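Local atomic coordinates of DNA endonuclease I-CvuI (Chlorella vulgaris, PDB entry 5A77), a protein that is probably a homing endonuclease of the LAGLIDADG family that cleaves double-stranded DNA at its target site and thereby takes part in intron homing. Residues Gly17-Asp22 with Gln99-Gln104; Gly23-Gln28 with Ala103-Val108. All coordinates share one frame; numbering follows the deposited sequence.

Contact 1 of 2, residues Gly17-Asp22 with Gln99-Gln104; sequences GFVDAD and QLKRAQ. With MG (magnesium ion), chain G; MG (magnesium ion), chain H; nucleotides of chain F; nucleotides of chain D.
Asp20 of the LAGLIDADG helix 6-22 points its carboxylate at the backbone N-H groups of Gln99-Lys101, the turn that leads into helix 102-114. OD2 accepts from Gln99 N at 2.8 Å and 158°, on the lone pair that faces OD1, and takes a weak bond from Leu100 N at 3.3 Å. OD1 receives a further weak bond from Lys101 N, bent to 127°. Three successive N-H groups are thus gathered by one side chain, and a weak bond from Trp14 of the second subunit also reaches OD2, which ties the turn to the dimer interface. Leu100 comes from one side, its CB 3.2 Å from Asp20 OD1 and its CD1 beside Asp20 O.

Lys101, the N-cap residue of helix 102-114, runs slantwise past the last turn of helix 6-22. Its aliphatic part passes Val19 O, with CD 3.6 Å away, and the late bends at chi3 and chi4 bring NZ to the cleaved DNA. There NZ bonds OP2 of DG1 of chain F at 2.6 Å and, weakly, Asp20 O. Ala21 O and OP1 of DG1 of chain F bind one magnesium ion, Asp22 OD2 and OP1 of DC14 of chain D the other; Asp22 and Ala21 of the second subunit, respectively, add to them. On the 3' side of the cut, O3' of DC14 of chain D donates to Asp22 OD1 at 2.8 Å.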
loop_
_atom_site.group_PDB
_atom_site.type_symbol
_atom_site.label_atom_id
_atom_site.label_comp_id
_atom_site.label_asym_id
_atom_site.label_seq_id
_atom_site.Cartn_x
_atom_site.Cartn_y
_atom_site.Cartn_z
ATOM N N GLY B 17 6.811 -2.131 -3.926
ATOM C CA GLY B 17 5.387 -2.354 -4.058
ATOM C C GLY B 17 4.649 -1.766 -2.874
ATOM O O GLY B 17 3.592 -1.157 -3.027
ATOM N N PHE B 18 5.233 -1.917 -1.691
ATOM C CA PHE B 18 4.586 -1.494 -0.458
ATOM C C PHE B 18 4.605 0.024 -0.299
ATOM O O PHE B 18 3.593 0.638 0.056
ATOM C CB PHE B 18 5.264 -2.171 0.729
ATOM C CG PHE B 18 4.382 -2.344 1.912
ATOM C CD1 PHE B 18 3.417 -3.352 1.933
ATOM C CD2 PHE B 18 4.522 -1.526 3.024
ATOM C CE1 PHE B 18 2.602 -3.537 3.047
ATOM C CE2 PHE B 18 3.711 -1.700 4.149
ATOM C CZ PHE B 18 2.744 -2.704 4.155
ATOM N N VAL B 19 5.759 0.628 -0.566
ATOM C CA VAL B 19 5.899 2.077 -0.479
ATOM C C VAL B 19 4.969 2.802 -1.482
ATOM O O VAL B 19 4.328 3.798 -1.129
ATOM C CB VAL B 19 7.370 2.503 -0.710
ATOM C CG1 VAL B 19 7.492 4.016 -0.785
ATOM C CG2 VAL B 19 8.252 1.950 0.405
ATOM N N ASP B 20 4.867 2.300 -2.714
ATOM C CA ASP B 20 3.970 2.921 -3.697
ATOM C C ASP B 20 2.530 3.001 -3.198
ATOM O O ASP B 20 1.767 3.863 -3.636
ATOM C CB ASP B 20 3.991 2.162 -5.027
ATOM C CG ASP B 20 5.057 2.661 -5.960
ATOM O OD1 ASP B 20 5.431 3.843 -5.849
ATOM O OD2 ASP B 20 5.530 1.880 -6.806
ATOM N N ALA B 21 2.161 2.100 -2.287
ATOM C CA ALA B 21 0.790 2.045 -1.800
ATOM C C ALA B 21 0.639 2.749 -0.463
ATOM O O ALA B 21 -0.256 3.565 -0.294
ATOM C CB ALA B 21 0.321 0.611 -1.697
ATOM N N ASP B 22 1.509 2.434 0.492
ATOM C CA ASP B 22 1.440 3.086 1.804
ATOM C C ASP B 22 2.740 3.686 2.270
ATOM O O ASP B 22 3.078 3.571 3.444
ATOM C CB ASP B 22 0.948 2.114 2.865
ATOM C CG ASP B 22 -0.551 1.969 2.850
ATOM O OD1 ASP B 22 -1.210 2.907 2.336
ATOM O OD2 ASP B 22 -1.059 0.928 3.331
ATOM N N GLN B 99 7.082 2.643 -9.002
ATOM C CA GLN B 99 6.317 3.095 -10.147
ATOM C C GLN B 99 5.612 4.391 -9.788
ATOM O O GLN B 99 5.884 5.434 -10.373
ATOM C CB GLN B 99 5.320 2.018 -10.599
ATOM C CG GLN B 99 5.434 1.666 -12.091
ATOM C CD GLN B 99 6.745 0.968 -12.427
ATOM O OE1 GLN B 99 7.210 0.112 -11.679
ATOM N NE2 GLN B 99 7.347 1.339 -13.547
ATOM N N LEU B 100 4.740 4.333 -8.792
ATOM C CA LEU B 100 3.912 5.473 -8.415
ATOM C C LEU B 100 4.657 6.670 -7.850
ATOM O O LEU B 100 4.244 7.815 -8.061
ATOM C CB LEU B 100 2.864 5.032 -7.395
ATOM C CG LEU B 100 1.892 4.016 -7.967
ATOM C CD1 LEU B 100 0.764 3.774 -6.990
ATOM C CD2 LEU B 100 1.367 4.542 -9.304
ATOM N N LYS B 101 5.738 6.419 -7.120
ATOM C CA LYS B 101 6.368 7.490 -6.366
ATOM C C LYS B 101 7.807 7.771 -6.798
ATOM O O LYS B 101 8.573 8.381 -6.053
ATOM C CB LYS B 101 6.299 7.156 -4.873
ATOM C CG LYS B 101 4.868 6.953 -4.378
ATOM C CD LYS B 101 4.793 6.865 -2.871
ATOM C CE LYS B 101 3.542 7.556 -2.323
ATOM N NZ LYS B 101 2.278 6.945 -2.770
ATOM N N ARG B 102 8.166 7.339 -8.004
ATOM C CA ARG B 102 9.532 7.510 -8.480
ATOM C C ARG B 102 9.887 8.989 -8.691
ATOM O O ARG B 102 11.045 9.378 -8.541
ATOM C CB ARG B 102 9.763 6.730 -9.775
ATOM C CG ARG B 102 11.244 6.603 -10.132
ATOM C CD ARG B 102 11.469 6.060 -11.529
ATOM N NE ARG B 102 10.841 4.759 -11.740
ATOM C CZ ARG B 102 10.903 4.085 -12.886
ATOM N NH1 ARG B 102 11.564 4.601 -13.917
ATOM N NH2 ARG B 102 10.302 2.905 -13.005
ATOM N N ALA B 103 8.896 9.812 -9.026
ATOM C CA ALA B 103 9.119 11.253 -9.159
ATOM C C ALA B 103 9.576 11.867 -7.826
ATOM O O ALA B 103 10.579 12.591 -7.776
ATOM C CB ALA B 103 7.873 11.938 -9.658
ATOM N N GLN B 104 8.848 11.563 -6.751
ATOM C CA GLN B 104 9.218 12.039 -5.423
ATOM C C GLN B 104 10.616 11.554 -5.069
ATOM O O GLN B 104 11.413 12.300 -4.509
ATOM C CB GLN B 104 8.216 11.573 -4.370
ATOM C CG GLN B 104 6.814 12.119 -4.541
ATOM C CD GLN B 104 5.869 11.095 -5.133
ATOM O OE1 GLN B 104 5.835 10.872 -6.352
ATOM N NE2 GLN B 104 5.111 10.444 -4.268
HETATM MG MG MG G . -2.411 4.121 -0.792
HETATM MG MG MG H . -2.907 -0.430 4.206
ATOM O OP3 DG F 1 -0.646 8.058 -0.403
ATOM P P DG F 1 -0.114 6.810 0.204
ATOM O OP1 DG F 1 -1.276 5.920 0.450
ATOM O OP2 DG F 1 0.996 6.329 -0.653
ATOM O "O5'" DG F 1 0.561 7.161 1.611
ATOM C "C5'" DG F 1 -0.239 7.259 2.806
ATOM C "C4'" DG F 1 -0.566 8.712 3.073
ATOM O "O4'" DG F 1 -1.137 8.892 4.394
ATOM C "C3'" DG F 1 0.625 9.648 3.001
ATOM O "O3'" DG F 1 0.236 10.739 2.255
ATOM C "C2'" DG F 1 0.872 10.029 4.468
ATOM C "C1'" DG F 1 -0.544 10.027 4.991
ATOM N N9 DG F 1 -0.689 9.888 6.433
ATOM C C8 DG F 1 -0.182 8.887 7.232
ATOM N N7 DG F 1 -0.546 8.993 8.483
ATOM C C5 DG F 1 -1.365 10.116 8.505
ATOM C C6 DG F 1 -2.053 10.724 9.575
ATOM O O6 DG F 1 -2.075 10.389 10.756
ATOM N N1 DG F 1 -2.765 11.843 9.164
ATOM C C2 DG F 1 -2.811 12.314 7.885
ATOM N N2 DG F 1 -3.562 13.405 7.679
ATOM N N3 DG F 1 -2.170 11.755 6.868
ATOM C C4 DG F 1 -1.468 10.668 7.252
ATOM P P DC D 14 -2.972 0.363 7.518
ATOM O OP1 DC D 14 -2.721 -0.352 6.241
ATOM O OP2 DC D 14 -2.699 -0.296 8.818
ATOM O "O5'" DC D 14 -2.193 1.777 7.523
ATOM C "C5'" DC D 14 -1.683 2.324 6.307
ATOM C "C4'" DC D 14 -2.470 3.559 5.861
ATOM O "O4'" DC D 14 -3.239 4.116 6.967
ATOM C "C3'" DC D 14 -1.609 4.714 5.327
ATOM O "O3'" DC D 14 -1.986 5.033 3.972
ATOM C "C2'" DC D 14 -1.904 5.872 6.301
ATOM C "C1'" DC D 14 -3.291 5.505 6.789
ATOM N N1 DC D 14 -3.738 6.178 8.085
ATOM C C2 DC D 14 -4.125 7.530 8.076
ATOM O O2 DC D 14 -4.072 8.167 7.016
ATOM N N3 DC D 14 -4.550 8.107 9.233
ATOM C C4 DC D 14 -4.605 7.387 10.357
ATOM N N4 DC D 14 -5.034 7.994 11.470
ATOM C C5 DC D 14 -4.225 6.009 10.389
ATOM C C6 DC D 14 -3.808 5.451 9.240
#

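Contact 2 of 2, residues Gly23-Gln28 with Ala103-Val108; sequences GCINAQ and AQAKLV. With nucleotides of chain F.
In the LAGLIDADG fold the DNA lies on one face of an antiparallel sheet and helices cover the other; here residues 23-28 of strand 23-31, outermost in the sheet within this chain, meet helix 102-114 on the covered face. The short segments run at 35° to each other with their axes 7.8 Å apart, close enough for small side chains and backbone atoms to touch.

Ile25 carries most of the contact. Its CB lies 3.9 Å from CB of Gln104, and its CG2 branch reaches over the helix backbone to pack 3.9 Å from CG2 of Val108. The other branch, with CG1 beside the backbone N (chi1 -52°), sends CD1 toward CB of Ala105. Gln104 approaches through the aliphatic start of its side chain, CB resting 3.5 Å from Ile25 O, before the chain bends at chi2. One turn further on, Val108 turns CG2 into the strand, where this single methyl meets Ile25, Ala27 and, at 3.7 Å, the carbonyl oxygen of Asn26. Methyl and methylene groups make the contact, packing on one another and on strand carbonyls.

Alternation along the strand sends Cys24 and Asn26 away from the helix, to the DNA. The side chain of Asn26 brings ND2 to O5' of DC3 of chain F, a bond of 2.9 Å and 151°, and more weakly to OP2 of that nucleotide.

Around the contact, Leu87 and Leu91 of helix 84-94 pack on Val108, Leu91 also on Ile25 and Ala105, while Val134 of helix 121-135 covers Ala27 and Val43 of strand 39-50 touches Val108.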
loop_
_atom_site.group_PDB
_atom_site.type_symbol
_atom_site.label_atom_id
_atom_site.label_comp_id
_atom_site.label_asym_id
_atom_site.label_seq_id
_atom_site.Cartn_x
_atom_site.Cartn_y
_atom_site.Cartn_z
ATOM N N GLY B 23 3.462 4.323 1.360
ATOM C CA GLY B 23 4.682 5.011 1.719
ATOM C C GLY B 23 4.556 6.517 1.580
ATOM O O GLY B 23 3.548 7.043 1.109
ATOM N N CYS B 24 5.596 7.216 2.002
ATOM C CA CYS B 24 5.633 8.659 1.917
ATOM C C CYS B 24 7.068 9.060 1.683
ATOM O O CYS B 24 7.897 8.969 2.593
ATOM C CB CYS B 24 5.088 9.309 3.192
ATOM S SG CYS B 24 4.925 11.118 3.116
ATOM N N ILE B 25 7.364 9.460 0.452
ATOM C CA ILE B 25 8.660 10.026 0.111
ATOM C C ILE B 25 8.510 11.532 0.031
ATOM O O ILE B 25 7.916 12.048 -0.909
ATOM C CB ILE B 25 9.187 9.465 -1.212
ATOM C CG1 ILE B 25 9.137 7.934 -1.164
ATOM C CG2 ILE B 25 10.588 10.023 -1.527
ATOM C CD1 ILE B 25 9.920 7.265 -2.253
ATOM N N ASN B 26 9.035 12.234 1.029
ATOM C CA ASN B 26 8.683 13.633 1.214
ATOM C C ASN B 26 9.890 14.546 1.395
ATOM O O ASN B 26 11.022 14.094 1.571
ATOM C CB ASN B 26 7.744 13.773 2.420
ATOM C CG ASN B 26 6.858 15.010 2.338
ATOM O OD1 ASN B 26 6.759 15.644 1.293
ATOM N ND2 ASN B 26 6.203 15.348 3.444
ATOM N N ALA B 27 9.625 15.841 1.342
ATOM C CA ALA B 27 10.626 16.862 1.572
ATOM C C ALA B 27 9.916 18.065 2.156
ATOM O O ALA B 27 9.101 18.704 1.482
ATOM C CB ALA B 27 11.339 17.221 0.295
ATOM N N GLN B 28 10.211 18.342 3.420
ATOM C CA GLN B 28 9.588 19.432 4.158
ATOM C C GLN B 28 10.585 20.518 4.516
ATOM O O GLN B 28 11.753 20.247 4.793
ATOM C CB GLN B 28 8.945 18.925 5.451
ATOM C CG GLN B 28 8.244 17.615 5.308
ATOM C CD GLN B 28 8.254 16.820 6.589
ATOM O OE1 GLN B 28 8.967 15.822 6.702
ATOM N NE2 GLN B 28 7.462 17.260 7.566
ATOM N N ALA B 103 8.896 9.812 -9.026
ATOM C CA ALA B 103 9.119 11.253 -9.159
ATOM C C ALA B 103 9.576 11.867 -7.826
ATOM O O ALA B 103 10.579 12.591 -7.776
ATOM C CB ALA B 103 7.873 11.938 -9.658
ATOM N N GLN B 104 8.848 11.563 -6.751
ATOM C CA GLN B 104 9.218 12.039 -5.423
ATOM C C GLN B 104 10.616 11.554 -5.069
ATOM O O GLN B 104 11.413 12.300 -4.509
ATOM C CB GLN B 104 8.216 11.573 -4.370
ATOM C CG GLN B 104 6.814 12.119 -4.541
ATOM C CD GLN B 104 5.869 11.095 -5.133
ATOM O OE1 GLN B 104 5.835 10.872 -6.352
ATOM N NE2 GLN B 104 5.111 10.444 -4.268
ATOM N N ALA B 105 10.921 10.311 -5.422
ATOM C CA ALA B 105 12.260 9.769 -5.206
ATOM C C ALA B 105 13.322 10.607 -5.896
ATOM O O ALA B 105 14.266 11.064 -5.262
ATOM C CB ALA B 105 12.341 8.348 -5.686
ATOM N N LYS B 106 13.154 10.808 -7.196
ATOM C CA LYS B 106 14.147 11.488 -8.015
ATOM C C LYS B 106 14.354 12.933 -7.558
ATOM O O LYS B 106 15.490 13.428 -7.502
ATOM C CB LYS B 106 13.727 11.441 -9.483
ATOM C CG LYS B 106 14.809 10.915 -10.412
ATOM C CD LYS B 106 15.066 9.431 -10.203
ATOM C CE LYS B 106 16.232 8.946 -11.063
ATOM N NZ LYS B 106 17.513 9.610 -10.681
ATOM N N LEU B 107 13.260 13.607 -7.216
ATOM C CA LEU B 107 13.361 14.969 -6.704
ATOM C C LEU B 107 14.138 14.981 -5.391
ATOM O O LEU B 107 15.096 15.739 -5.245
ATOM C CB LEU B 107 11.971 15.586 -6.524
ATOM C CG LEU B 107 11.280 15.952 -7.844
ATOM C CD1 LEU B 107 9.952 16.652 -7.605
ATOM C CD2 LEU B 107 12.180 16.816 -8.709
ATOM N N VAL B 108 13.743 14.122 -4.454
ATOM C CA VAL B 108 14.425 14.005 -3.164
ATOM C C VAL B 108 15.917 13.668 -3.319
ATOM O O VAL B 108 16.749 14.156 -2.552
ATOM C CB VAL B 108 13.734 12.954 -2.265
ATOM C CG1 VAL B 108 14.593 12.634 -1.042
ATOM C CG2 VAL B 108 12.364 13.464 -1.824
ATOM P P DA F 2 1.182 11.335 1.117
ATOM O OP1 DA F 2 0.477 11.255 -0.181
ATOM O OP2 DA F 2 2.528 10.726 1.218
ATOM O "O5'" DA F 2 1.237 12.850 1.569
ATOM C "C5'" DA F 2 0.144 13.351 2.318
ATOM C "C4'" DA F 2 0.613 14.231 3.456
ATOM O "O4'" DA F 2 0.644 13.487 4.704
ATOM C "C3'" DA F 2 2.018 14.838 3.295
ATOM O "O3'" DA F 2 1.925 16.227 3.550
ATOM C "C2'" DA F 2 2.828 14.110 4.383
ATOM C "C1'" DA F 2 1.732 13.968 5.418
ATOM N N9 DA F 2 1.985 13.105 6.559
ATOM C C8 DA F 2 2.885 12.071 6.679
ATOM N N7 DA F 2 2.867 11.497 7.871
ATOM C C5 DA F 2 1.894 12.214 8.563
ATOM C C6 DA F 2 1.382 12.116 9.872
ATOM N N6 DA F 2 1.804 11.205 10.775
ATOM N N1 DA F 2 0.416 12.997 10.232
ATOM C C2 DA F 2 0.005 13.897 9.351
ATOM N N3 DA F 2 0.406 14.084 8.104
ATOM C C4 DA F 2 1.360 13.204 7.769
ATOM P P DC F 3 3.059 17.254 3.056
ATOM O OP1 DC F 3 2.366 18.555 2.950
ATOM O OP2 DC F 3 3.744 16.692 1.879
ATOM O "O5'" DC F 3 4.136 17.233 4.253
ATOM C "C5'" DC F 3 4.281 18.341 5.127
ATOM C "C4'" DC F 3 3.073 18.507 6.030
ATOM O "O4'" DC F 3 2.595 17.206 6.449
ATOM C "C3'" DC F 3 3.359 19.271 7.311
ATOM O "O3'" DC F 3 3.163 20.678 7.094
ATOM C "C2'" DC F 3 2.340 18.699 8.291
ATOM C "C1'" DC F 3 2.165 17.255 7.800
ATOM N N1 DC F 3 2.925 16.203 8.594
ATOM C C2 DC F 3 2.595 15.965 9.934
ATOM O O2 DC F 3 1.706 16.640 10.466
ATOM N N3 DC F 3 3.272 15.005 10.621
ATOM C C4 DC F 3 4.226 14.301 10.015
ATOM N N4 DC F 3 4.850 13.365 10.721
ATOM C C5 DC F 3 4.567 14.517 8.646
ATOM C C6 DC F 3 3.896 15.464 7.981
ATOM O OP3 DG F 1 -0.646 8.058 -0.403
ATOM P P DG F 1 -0.114 6.810 0.204
ATOM O OP1 DG F 1 -1.276 5.920 0.450
ATOM O OP2 DG F 1 0.996 6.329 -0.653
ATOM O "O5'" DG F 1 0.561 7.161 1.611
ATOM C "C5'" DG F 1 -0.239 7.259 2.806
ATOM C "C4'" DG F 1 -0.566 8.712 3.073
ATOM O "O4'" DG F 1 -1.137 8.892 4.394
ATOM C "C3'" DG F 1 0.625 9.648 3.001
ATOM O "O3'" DG F 1 0.236 10.739 2.255
ATOM C "C2'" DG F 1 0.872 10.029 4.468
ATOM C "C1'" DG F 1 -0.544 10.027 4.991
ATOM N N9 DG F 1 -0.689 9.888 6.433
ATOM C C8 DG F 1 -0.182 8.887 7.232
ATOM N N7 DG F 1 -0.546 8.993 8.483
ATOM C C5 DG F 1 -1.365 10.116 8.505
ATOM C C6 DG F 1 -2.053 10.724 9.575
ATOM O O6 DG F 1 -2.075 10.389 10.756
ATOM N N1 DG F 1 -2.765 11.843 9.164
ATOM C C2 DG F 1 -2.811 12.314 7.885
ATOM N N2 DG F 1 -3.562 13.405 7.679
ATOM N N3 DG F 1 -2.170 11.755 6.868
ATOM C C4 DG F 1 -1.468 10.668 7.252
#

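In the fold
Both contacts are buried and share helix 102-114, which is joined to helix 6-22 by the turn and N-cap residue that precede it in contact 1 and meets strand 23-31 through its first turns in contact 2. Because that strand directly follows helix 6-22, the two contacts hold successive elements, their centres about 9 Å apart. Contact 1 is polar and lies farther from the middle of the chain, next to the second subunit, the magnesium ions and the cut strands. Contact 2 rests on methyl and methylene packing, nearer the chain's centre and touched by no other protein chain. They join directly where Val19 CG1 packs on Ile25 CG1 and Lys101 CE on Gly23 O.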